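PDB 3S9J: member of DUF4221 family from Bacteroides vulgatus, which is of unknown function but folds as a six-bladed beta-propeller and binds sodium ions in the crystal. Local coordinates for residues A[261-266]-A[286-291]; A[280-285]-A[302-307]; A[37-42]-A[59-64]; A[16-21]-A[55-60]. All coordinates share one frame; numbering follows the deposited sequence.

Overall arrangement
From the N terminus, interaction 4 is the first to open: segment 16-21 meets 55-60, with 33 residues between them, bringing the sheet shared with C-terminal strand 354-364 against the sheet that holds strands 31-36 to 63-69. Interaction 3 opens next, at 37-42, and closes on the turn that follows strand 53-58. The two share I59 and E60, and their centres lie about 8 Å apart. Far along the chain, interactions 1 and 2 cross, their segments alternating. Interaction 1 sets the end of helix 255-263 against the loop after strand 278-284, and interaction 2 pairs that strand with 304-309, closing the same loop; they touch where K302 meets N262 and N264.

Interaction 1: A[261-266]-A[286-291]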
# COMPACT_ATOMS: atom_id res chain seq x y z
N LEU A 261 1.12 -17.47 -6.56
CA LEU A 261 0.72 -16.27 -5.84
C LEU A 261 0.37 -15.11 -6.74
O LEU A 261 -0.55 -14.35 -6.45
CB LEU A 261 1.78 -15.83 -4.84
CG LEU A 261 1.89 -16.71 -3.60
CD1 LEU A 261 3.25 -16.48 -2.89
CD2 LEU A 261 0.73 -16.44 -2.65
N ASN A 262 1.10 -14.94 -7.84
CA ASN A 262 0.91 -13.88 -8.78
C ASN A 262 -0.45 -13.97 -9.52
O ASN A 262 -1.14 -12.99 -9.78
CB ASN A 262 2.02 -14.03 -9.83
CG ASN A 262 2.25 -12.76 -10.55
OD1 ASN A 262 1.74 -11.76 -10.12
ND2 ASN A 262 3.01 -12.79 -11.66
N GLU A 263 -0.76 -15.21 -9.91
CA GLU A 263 -1.89 -15.46 -10.84
C GLU A 263 -3.22 -15.78 -10.13
O GLU A 263 -4.29 -15.41 -10.64
CB GLU A 263 -1.52 -16.59 -11.83
CG GLU A 263 -1.57 -18.01 -11.24
CD GLU A 263 -0.94 -19.12 -12.09
OE1 GLU A 263 -0.55 -18.91 -13.28
OE2 GLU A 263 -0.90 -20.28 -11.57
N ASN A 264 -3.16 -16.42 -8.98
CA ASN A 264 -4.38 -16.84 -8.26
C ASN A 264 -5.18 -15.63 -7.76
O ASN A 264 -4.61 -14.52 -7.57
CB ASN A 264 -4.01 -17.75 -7.10
CG ASN A 264 -3.73 -19.20 -7.55
OD1 ASN A 264 -4.10 -19.59 -8.64
ND2 ASN A 264 -3.11 -19.99 -6.68
N PRO A 265 -6.49 -15.81 -7.57
CA PRO A 265 -7.26 -14.70 -7.00
C PRO A 265 -6.80 -14.35 -5.59
O PRO A 265 -6.35 -15.22 -4.85
CB PRO A 265 -8.71 -15.24 -6.99
CG PRO A 265 -8.54 -16.72 -6.95
CD PRO A 265 -7.32 -17.02 -7.76
N ARG A 266 -6.87 -13.07 -5.24
CA ARG A 266 -6.53 -12.62 -3.89
C ARG A 266 -6.99 -11.20 -3.75
O ARG A 266 -7.30 -10.52 -4.74
CB ARG A 266 -5.02 -12.68 -3.64
CG ARG A 266 -4.17 -11.82 -4.55
CD ARG A 266 -2.72 -11.85 -4.08
NE ARG A 266 -1.79 -11.34 -5.11
CZ ARG A 266 -0.46 -11.43 -5.03
NH1 ARG A 266 0.13 -11.99 -3.99
NH2 ARG A 266 0.29 -10.96 -6.03
N PRO A 286 -9.25 -14.40 -10.89
CA PRO A 286 -8.34 -15.46 -11.27
C PRO A 286 -7.70 -15.27 -12.64
O PRO A 286 -8.33 -14.72 -13.57
CB PRO A 286 -9.23 -16.72 -11.27
CG PRO A 286 -10.47 -16.36 -10.52
CD PRO A 286 -10.63 -14.87 -10.69
N TYR A 287 -6.47 -15.78 -12.75
CA TYR A 287 -5.69 -15.67 -13.97
C TYR A 287 -4.73 -16.84 -14.04
O TYR A 287 -4.44 -17.52 -13.03
CB TYR A 287 -4.90 -14.37 -13.85
CG TYR A 287 -4.30 -13.78 -15.11
CD1 TYR A 287 -5.03 -12.94 -15.89
CD2 TYR A 287 -2.98 -14.04 -15.46
CE1 TYR A 287 -4.49 -12.38 -17.04
CE2 TYR A 287 -2.42 -13.48 -16.59
CZ TYR A 287 -3.18 -12.63 -17.37
OH TYR A 287 -2.66 -12.04 -18.49
N LYS A 288 -4.22 -17.08 -15.24
CA LYS A 288 -3.17 -18.05 -15.45
C LYS A 288 -2.04 -17.35 -16.21
O LYS A 288 -2.23 -16.95 -17.35
CB LYS A 288 -3.66 -19.25 -16.23
CG LYS A 288 -2.91 -20.48 -15.97
CD LYS A 288 -3.28 -21.09 -14.57
CE LYS A 288 -2.42 -22.31 -14.29
NZ LYS A 288 -2.68 -22.99 -12.98
N LEU A 289 -0.89 -17.24 -15.56
CA LEU A 289 0.30 -16.58 -16.14
C LEU A 289 0.73 -17.26 -17.42
O LEU A 289 1.05 -18.45 -17.41
CB LEU A 289 1.47 -16.59 -15.14
CG LEU A 289 2.68 -15.67 -15.41
CD1 LEU A 289 2.38 -14.30 -14.86
CD2 LEU A 289 3.88 -16.29 -14.73
N ALA A 290 0.75 -16.52 -18.52
CA ALA A 290 1.15 -17.06 -19.81
C ALA A 290 2.69 -17.11 -19.92
O ALA A 290 3.39 -16.36 -19.22
CB ALA A 290 0.55 -16.22 -20.97
N PRO A 291 3.22 -17.99 -20.78
CA PRO A 291 4.67 -18.15 -20.89
C PRO A 291 5.42 -16.82 -21.04
O PRO A 291 6.43 -16.58 -20.38
CB PRO A 291 4.82 -19.02 -22.12
CG PRO A 291 3.65 -19.92 -22.07
CD PRO A 291 2.51 -19.09 -21.46
O HOH W 1 0.58 -20.38 -15.02
O HOH W 2 -2.63 -21.39 -10.06
O HOH W 3 -5.85 -18.79 -11.21
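E263 OE1 is gripped by two donors: the backbone N of L289 at 2.8 Å and a water at 2.5 Å. The amide bond is fairly straight, 159° at the hydrogen, and arrives on the anti side of the carboxylate, close to its plane. The same water also donates to L289 O, so both backbone polar groups of L289 are tied to this one oxygen. The other oxygen, OE2, forms a long salt bridge to K288 NZ (3.5 Å) and accepts from a second water at 2.6 Å, which donates in turn to N264 OD1. With chi1 at 76°, E263 CG lies between the backbone N and the carbonyl carbon, and the extended chain beyond it crosses K288 obliquely to reach L289 N. The backbone of E263 takes part too, through a weak bond from Y287 N to E263 O (3.1 Å, only 124° at the hydrogen). A third water links Y287 O to N264 OD1. Past these polar groups the contact turns apolar, where the rings of P265 and P286 cross at about a right angle with P265 CD 4.0 Å from P286 CB. Both prolines also touch L241. The contact sits where helix 255-263 ends and the chain turns into strand 266-273, laid against the loop that leaves strand 278-284; from the far end of that loop, K302 NZ donates to N262 O and N264 O.

Interaction 2: A[280-285]-A[302-307]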
# COMPACT_ATOMS: atom_id res chain seq x y z
N TYR A 280 -12.54 1.06 0.44
CA TYR A 280 -12.43 0.34 -0.83
C TYR A 280 -11.49 -0.85 -0.63
O TYR A 280 -10.35 -0.68 -0.18
CB TYR A 280 -11.86 1.24 -1.93
CG TYR A 280 -12.61 2.52 -2.11
CD1 TYR A 280 -13.91 2.53 -2.59
CD2 TYR A 280 -12.00 3.75 -1.83
CE1 TYR A 280 -14.62 3.72 -2.73
CE2 TYR A 280 -12.71 4.96 -1.99
CZ TYR A 280 -14.01 4.93 -2.45
OH TYR A 280 -14.73 6.11 -2.59
N ARG A 281 -11.96 -2.05 -0.98
CA ARG A 281 -11.08 -3.20 -1.00
C ARG A 281 -10.95 -3.71 -2.44
O ARG A 281 -11.95 -4.00 -3.12
CB ARG A 281 -11.60 -4.32 -0.09
CG ARG A 281 -10.54 -5.37 0.16
CD ARG A 281 -11.01 -6.54 1.02
NE ARG A 281 -9.87 -7.30 1.48
CZ ARG A 281 -9.90 -8.53 1.97
NH1 ARG A 281 -11.05 -9.20 2.07
NH2 ARG A 281 -8.76 -9.09 2.35
N PHE A 282 -9.72 -3.81 -2.89
CA PHE A 282 -9.45 -4.30 -4.25
C PHE A 282 -9.34 -5.83 -4.22
O PHE A 282 -8.77 -6.40 -3.28
CB PHE A 282 -8.14 -3.70 -4.77
CG PHE A 282 -8.23 -2.24 -5.19
CD1 PHE A 282 -8.56 -1.25 -4.28
CD2 PHE A 282 -7.98 -1.87 -6.50
CE1 PHE A 282 -8.64 0.08 -4.67
CE2 PHE A 282 -8.07 -0.55 -6.91
CZ PHE A 282 -8.39 0.44 -5.97
N ALA A 283 -9.86 -6.48 -5.26
CA ALA A 283 -9.80 -7.95 -5.39
C ALA A 283 -9.27 -8.29 -6.77
O ALA A 283 -9.71 -7.70 -7.75
CB ALA A 283 -11.19 -8.52 -5.21
N GLU A 284 -8.31 -9.21 -6.83
CA GLU A 284 -7.75 -9.67 -8.09
C GLU A 284 -8.52 -10.92 -8.52
O GLU A 284 -8.66 -11.86 -7.75
CB GLU A 284 -6.27 -10.00 -7.94
CG GLU A 284 -5.44 -8.87 -7.35
CD GLU A 284 -3.93 -9.08 -7.43
OE1 GLU A 284 -3.44 -10.23 -7.58
OE2 GLU A 284 -3.21 -8.06 -7.34
N MSE A 285 -8.97 -10.92 -9.77
CA MSE A 285 -9.69 -12.06 -10.34
C MSE A 285 -8.73 -13.16 -10.73
O MSE A 285 -7.54 -12.91 -10.95
CB MSE A 285 -10.48 -11.63 -11.56
CG MSE A 285 -11.53 -10.54 -11.28
SE MSE A 285 -12.91 -11.06 -10.05
CE MSE A 285 -12.26 -10.25 -8.40
N LYS A 302 -4.62 -8.86 -15.85
CA LYS A 302 -5.37 -9.39 -14.71
C LYS A 302 -6.58 -8.50 -14.41
O LYS A 302 -6.46 -7.30 -14.30
CB LYS A 302 -4.48 -9.60 -13.48
CG LYS A 302 -5.11 -10.58 -12.46
CD LYS A 302 -4.12 -10.92 -11.34
CE LYS A 302 -4.64 -12.10 -10.50
NZ LYS A 302 -3.85 -12.39 -9.23
N GLU A 303 -7.75 -9.10 -14.35
CA GLU A 303 -8.95 -8.34 -14.02
C GLU A 303 -9.04 -8.13 -12.52
O GLU A 303 -8.38 -8.85 -11.74
CB GLU A 303 -10.18 -9.05 -14.55
CG GLU A 303 -10.16 -9.14 -16.07
CD GLU A 303 -11.17 -10.11 -16.62
OE1 GLU A 303 -11.37 -11.20 -16.02
OE2 GLU A 303 -11.73 -9.78 -17.69
N PHE A 304 -9.80 -7.13 -12.13
CA PHE A 304 -9.98 -6.82 -10.71
C PHE A 304 -11.32 -6.20 -10.43
O PHE A 304 -12.07 -5.82 -11.34
CB PHE A 304 -8.84 -5.92 -10.19
CG PHE A 304 -8.85 -4.54 -10.76
CD1 PHE A 304 -8.33 -4.30 -12.04
CD2 PHE A 304 -9.32 -3.46 -10.01
CE1 PHE A 304 -8.31 -3.02 -12.59
CE2 PHE A 304 -9.32 -2.18 -10.56
CZ PHE A 304 -8.80 -1.96 -11.85
N SER A 305 -11.67 -6.15 -9.15
CA SER A 305 -12.84 -5.45 -8.72
C SER A 305 -12.48 -4.56 -7.54
O SER A 305 -11.44 -4.72 -6.91
CB SER A 305 -13.96 -6.43 -8.33
OG SER A 305 -13.62 -7.17 -7.17
N VAL A 306 -13.40 -3.66 -7.24
CA VAL A 306 -13.33 -2.85 -6.02
C VAL A 306 -14.63 -2.97 -5.27
O VAL A 306 -15.71 -2.66 -5.80
CB VAL A 306 -13.05 -1.38 -6.34
CG1 VAL A 306 -13.04 -0.57 -5.03
CG2 VAL A 306 -11.69 -1.25 -7.09
N ILE A 307 -14.52 -3.48 -4.05
CA ILE A 307 -15.62 -3.60 -3.10
C ILE A 307 -15.71 -2.30 -2.30
O ILE A 307 -14.70 -1.81 -1.80
CB ILE A 307 -15.37 -4.76 -2.12
CG1 ILE A 307 -15.14 -6.08 -2.87
CG2 ILE A 307 -16.49 -4.82 -1.09
CD1 ILE A 307 -14.33 -7.15 -2.11
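V306 CG2 sits squarely over one face of the F282 ring, 3.7 Å from its centroid and 11° off the ring normal, a CH-pi contact within a non-hydrogen-bonded antiparallel pair. The other methyl of V306, CG1, reaches Y280 CB at 3.8 Å, so the forked side chain touches two aromatic residues. F304 lies beside F282 and points the same way, with F304 CD2 4.1 Å from F282 CD2. Beneath this layer the backbones are laced by two hydrogen-bonded pairs, R281 with I307 and A283 with S305, each with both N-H to O bonds, I307 N to R281 O at 2.8 Å among them. On the sheet face opposite F282, S305 OG lies 3.4 Å from A283 CB and is bonded to E318, while the selenomethionine M285 folds its CE toward the same serine. Farther out, M285 N donates to E303 O (2.9 Å), a single bond beyond the paired strands, 40° above the carbonyl plane. At the polar edge the extended chain of K302 brings NZ to E284 OE1 at 2.7 Å, on the anti side and 31° out of the carboxylate plane. This buried carboxylate is also held by R266 at OE1 and Y328 at OE2. Strands 278-284 and 304-309 are the middle pair of a four-stranded propeller blade, flanked by 266-273 and 315-321, and Y280 and F282 pack on strand 327-334 of the adjacent sheet.

Interaction 3: A[37-42]-A[59-64]; sequences NGKEYL and IENQQI
The E60 carboxylate receives K39 NZ at OE1 on the anti side, 28° out of its plane, in a salt bridge of 3.1 Å; this and the other K39 contacts belong to one of two modelled conformers. The E40 side chain crosses that of I59 at about a right angle, its carboxylate beside the I59 methyls, with E40 OE2 3.6 Å from I59 CG2. With chi1 at 52°, E40 CG stands between the backbone N and carbonyl carbon, which lays the chain against I59 CD1; OE1 accepts from R335 N and Q33 NE2. Replacing E40 by an alanine would probably leave those two donors without their acceptor and open a gap beside the I59 methyls. Segment 59-64 runs through the hairpin turn between strands 53-58 and 63-69 of a four-stranded propeller blade into the second of them: Q62 and Q63 both face D58, a G1 beta bulge. D58 probably accounts for the closeness of K39 NZ and N61 ND2 (3.2 Å): OD1 bridges to K39 and OD2 accepts from N61. I59 CD1 reaches on to Y41 C at 3.7 Å. A water bridges the backbones, donating to E40 O at 2.6 Å and accepting from E60 N and K39 NZ.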
# COMPACT_ATOMS: atom_id res chain seq x y z
N ASN A 37 -1.91 23.65 2.91
CA ASN A 37 -2.25 25.03 2.58
C ASN A 37 -3.60 25.15 1.86
O ASN A 37 -3.74 25.97 0.96
CB ASN A 37 -1.15 25.65 1.72
CG ASN A 37 0.22 25.66 2.41
OD1 ASN A 37 0.31 25.84 3.62
ND2 ASN A 37 1.28 25.46 1.62
N GLY A 38 -4.56 24.32 2.21
CA GLY A 38 -5.91 24.40 1.63
C GLY A 38 -6.12 23.71 0.28
O GLY A 38 -7.20 23.84 -0.29
N LYS A 39 -5.09 23.01 -0.21
CA LYS A 39 -5.15 22.32 -1.51
C LYS A 39 -4.72 20.85 -1.36
O LYS A 39 -4.04 20.48 -0.40
CB LYS A 39 -4.23 23.01 -2.53
CG LYS A 39 -4.86 24.20 -3.27
CD LYS A 39 -3.83 24.98 -4.11
CE LYS A 39 -2.94 24.08 -5.01
NZ LYS A 39 -3.46 23.85 -6.40
N GLU A 40 -5.13 20.01 -2.31
CA GLU A 40 -4.69 18.62 -2.29
C GLU A 40 -3.57 18.40 -3.31
O GLU A 40 -3.57 18.93 -4.43
CB GLU A 40 -5.82 17.60 -2.51
CG GLU A 40 -6.66 17.85 -3.74
CD GLU A 40 -7.61 16.71 -4.11
OE1 GLU A 40 -7.56 15.61 -3.51
OE2 GLU A 40 -8.41 16.94 -5.02
N TYR A 41 -2.66 17.53 -2.92
CA TYR A 41 -1.49 17.19 -3.68
C TYR A 41 -1.29 15.67 -3.68
O TYR A 41 -1.84 14.95 -2.85
CB TYR A 41 -0.25 17.85 -3.06
CG TYR A 41 -0.31 19.35 -3.05
CD1 TYR A 41 0.12 20.08 -4.14
CD2 TYR A 41 -0.79 20.04 -1.94
CE1 TYR A 41 0.04 21.46 -4.17
CE2 TYR A 41 -0.87 21.42 -1.95
CZ TYR A 41 -0.45 22.12 -3.07
OH TYR A 41 -0.51 23.48 -3.10
N LEU A 42 -0.45 15.22 -4.61
CA LEU A 42 0.05 13.85 -4.58
C LEU A 42 1.56 13.88 -4.31
O LEU A 42 2.35 14.45 -5.07
CB LEU A 42 -0.30 13.12 -5.90
CG LEU A 42 -0.03 11.62 -5.98
CD1 LEU A 42 -0.85 10.87 -4.94
CD2 LEU A 42 -0.29 11.04 -7.42
N ILE A 59 -2.94 18.60 -7.86
CA ILE A 59 -4.09 17.91 -8.42
C ILE A 59 -5.02 18.86 -9.19
O ILE A 59 -5.39 18.59 -10.35
CB ILE A 59 -4.83 17.09 -7.35
CG1 ILE A 59 -3.99 15.87 -6.93
CG2 ILE A 59 -6.21 16.63 -7.90
CD1 ILE A 59 -4.41 15.24 -5.62
N GLU A 60 -5.37 19.99 -8.57
CA GLU A 60 -6.27 20.97 -9.18
C GLU A 60 -5.71 21.45 -10.51
O GLU A 60 -6.45 21.60 -11.46
CB GLU A 60 -6.45 22.17 -8.22
CG GLU A 60 -7.33 23.31 -8.75
CD GLU A 60 -7.18 24.65 -7.97
OE1 GLU A 60 -6.37 24.77 -7.00
OE2 GLU A 60 -7.88 25.61 -8.37
N ASN A 61 -4.40 21.70 -10.57
CA ASN A 61 -3.77 22.30 -11.73
C ASN A 61 -3.10 21.29 -12.67
O ASN A 61 -2.57 21.67 -13.72
CB ASN A 61 -2.79 23.39 -11.27
CG ASN A 61 -3.50 24.56 -10.62
OD1 ASN A 61 -4.43 25.12 -11.21
ND2 ASN A 61 -3.11 24.91 -9.41
N GLN A 62 -3.23 20.01 -12.35
CA GLN A 62 -2.67 18.91 -13.16
C GLN A 62 -1.25 19.17 -13.66
O GLN A 62 -0.97 19.08 -14.86
CB GLN A 62 -3.62 18.56 -14.30
CG GLN A 62 -5.00 18.15 -13.76
CD GLN A 62 -5.95 17.62 -14.83
OE1 GLN A 62 -5.60 16.78 -15.63
NE2 GLN A 62 -7.16 18.13 -14.82
N GLN A 63 -0.36 19.46 -12.72
CA GLN A 63 1.04 19.74 -13.05
C GLN A 63 1.92 19.42 -11.85
O GLN A 63 1.43 19.15 -10.75
CB GLN A 63 1.19 21.22 -13.47
CG GLN A 63 1.02 22.16 -12.35
CD GLN A 63 1.27 23.62 -12.79
OE1 GLN A 63 0.75 24.07 -13.79
NE2 GLN A 63 2.11 24.31 -12.06
N ILE A 64 3.23 19.46 -12.05
CA ILE A 64 4.18 19.40 -10.96
C ILE A 64 4.17 20.68 -10.12
O ILE A 64 4.30 21.79 -10.68
CB ILE A 64 5.61 19.09 -11.48
CG1 ILE A 64 5.62 17.66 -12.08
CG2 ILE A 64 6.64 19.18 -10.36
CD1 ILE A 64 6.94 17.30 -12.79
O HOH W 4 -4.47 20.94 -5.88

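Interaction 4: A[16-21]-A[55-60]; sequences LAFPLD and VIFDIE. With NA (sodium ion), chain C.
F18 meets F57 with F18 CD1 3.4 Å from F57 CD1. Their ring centroids are 4.5 Å apart with planes at 40°, an oblique pairing. F57 CB lies over one face of the F18 ring, 4.0 Å from the centroid, while D58 O sits in the plane at the ring's edge, 3.4 Å from CE1. F18 has its CG anti to the carbonyl carbon (chi1 -56°), which directs the ring at F57. Without its ring, as with an alanine here, the two strands would probably face a gap and F57 would lose the partner on one side. To one side L20 CD2 meets the edge of the F57 ring, 3.7 Å from CZ; to the other, L16 CD1 packs on the CG2 methyl of I59 (4.0 Å). In a second shell, V55 CG1 lies over a face of F57, F44 meets that ring edge-to-face, and L355 and F357 pair with the backbones of F18 and L16. Beyond L20, D21 O binds a sodium ion at 2.4 Å, with T24 O, N353 OD1 and two waters. Strand 8-19, paired with C-terminal strand 354-364, packs on a neighbouring blade, consistent with the N- and C-terminal "velcro" closure of a beta-propeller.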
# COMPACT_ATOMS: atom_id res chain seq x y z
N LEU A 16 -7.41 12.79 -14.57
CA LEU A 16 -6.28 13.65 -14.24
C LEU A 16 -5.13 13.19 -15.08
O LEU A 16 -4.90 11.97 -15.23
CB LEU A 16 -5.83 13.53 -12.78
CG LEU A 16 -6.74 13.94 -11.64
CD1 LEU A 16 -6.05 13.51 -10.33
CD2 LEU A 16 -7.10 15.42 -11.65
N ALA A 17 -4.40 14.13 -15.65
CA ALA A 17 -3.24 13.78 -16.48
C ALA A 17 -2.08 14.72 -16.18
O ALA A 17 -2.22 15.94 -16.31
CB ALA A 17 -3.57 13.79 -17.99
N PHE A 18 -0.96 14.15 -15.78
CA PHE A 18 0.24 14.90 -15.49
C PHE A 18 1.32 14.63 -16.55
O PHE A 18 1.91 13.54 -16.59
CB PHE A 18 0.80 14.55 -14.11
CG PHE A 18 -0.18 14.73 -12.97
CD1 PHE A 18 -0.33 15.97 -12.35
CD2 PHE A 18 -0.88 13.64 -12.47
CE1 PHE A 18 -1.22 16.12 -11.28
CE2 PHE A 18 -1.77 13.78 -11.42
CZ PHE A 18 -1.93 15.01 -10.80
N PRO A 19 1.64 15.63 -17.36
CA PRO A 19 2.70 15.46 -18.33
C PRO A 19 4.05 15.38 -17.64
O PRO A 19 4.33 16.12 -16.71
CB PRO A 19 2.60 16.71 -19.22
CG PRO A 19 1.24 17.20 -19.01
CD PRO A 19 0.95 16.93 -17.56
N LEU A 20 4.87 14.44 -18.11
CA LEU A 20 6.18 14.16 -17.52
C LEU A 20 7.28 14.37 -18.55
O LEU A 20 7.02 14.52 -19.74
CB LEU A 20 6.21 12.70 -17.01
CG LEU A 20 5.05 12.20 -16.12
CD1 LEU A 20 5.24 10.70 -15.79
CD2 LEU A 20 4.92 13.03 -14.80
N ASP A 21 8.51 14.34 -18.10
CA ASP A 21 9.65 14.21 -18.99
C ASP A 21 10.63 13.23 -18.37
O ASP A 21 10.26 12.45 -17.49
CB ASP A 21 10.29 15.57 -19.29
CG ASP A 21 10.97 16.20 -18.08
OD1 ASP A 21 11.06 15.62 -16.98
OD2 ASP A 21 11.43 17.36 -18.22
N VAL A 55 8.63 13.99 -6.12
CA VAL A 55 7.86 14.97 -6.85
C VAL A 55 6.52 15.15 -6.17
O VAL A 55 5.87 14.18 -5.77
CB VAL A 55 7.67 14.52 -8.31
CG1 VAL A 55 6.66 15.40 -9.07
CG2 VAL A 55 9.03 14.46 -9.01
N ILE A 56 6.09 16.41 -6.05
CA ILE A 56 4.79 16.71 -5.54
C ILE A 56 3.93 17.21 -6.70
O ILE A 56 4.31 18.18 -7.37
CB ILE A 56 4.85 17.82 -4.45
CG1 ILE A 56 5.82 17.44 -3.33
CG2 ILE A 56 3.40 18.14 -3.93
CD1 ILE A 56 5.50 16.12 -2.59
N PHE A 57 2.82 16.53 -6.98
CA PHE A 57 1.91 16.93 -8.02
C PHE A 57 0.74 17.75 -7.47
O PHE A 57 0.16 17.38 -6.47
CB PHE A 57 1.32 15.74 -8.76
CG PHE A 57 2.31 14.98 -9.62
CD1 PHE A 57 2.72 15.48 -10.86
CD2 PHE A 57 2.79 13.77 -9.22
CE1 PHE A 57 3.62 14.78 -11.64
CE2 PHE A 57 3.65 13.05 -10.02
CZ PHE A 57 4.06 13.53 -11.24
N ASP A 58 0.40 18.80 -8.20
CA ASP A 58 -0.77 19.68 -7.93
C ASP A 58 -2.00 19.13 -8.63
O ASP A 58 -2.06 19.13 -9.87
CB ASP A 58 -0.40 21.06 -8.42
CG ASP A 58 -1.48 22.10 -8.19
OD1 ASP A 58 -2.67 21.74 -7.97
OD2 ASP A 58 -1.11 23.29 -8.28
N ILE A 59 -2.94 18.60 -7.86
CA ILE A 59 -4.09 17.91 -8.42
C ILE A 59 -5.02 18.86 -9.19
O ILE A 59 -5.39 18.59 -10.35
CB ILE A 59 -4.83 17.09 -7.35
CG1 ILE A 59 -3.99 15.87 -6.93
CG2 ILE A 59 -6.21 16.63 -7.90
CD1 ILE A 59 -4.41 15.24 -5.62
N GLU A 60 -5.37 19.99 -8.57
CA GLU A 60 -6.27 20.97 -9.18
C GLU A 60 -5.71 21.45 -10.51
O GLU A 60 -6.45 21.60 -11.46
CB GLU A 60 -6.45 22.17 -8.22
CG GLU A 60 -7.33 23.31 -8.75
CD GLU A 60 -7.18 24.65 -7.97
OE1 GLU A 60 -6.37 24.77 -7.00
OE2 GLU A 60 -7.88 25.61 -8.37
NA NA C . 9.40 10.25 -17.51
O HOH W 5 8.35 8.08 -17.58
O HOH W 6 11.73 9.22 -16.69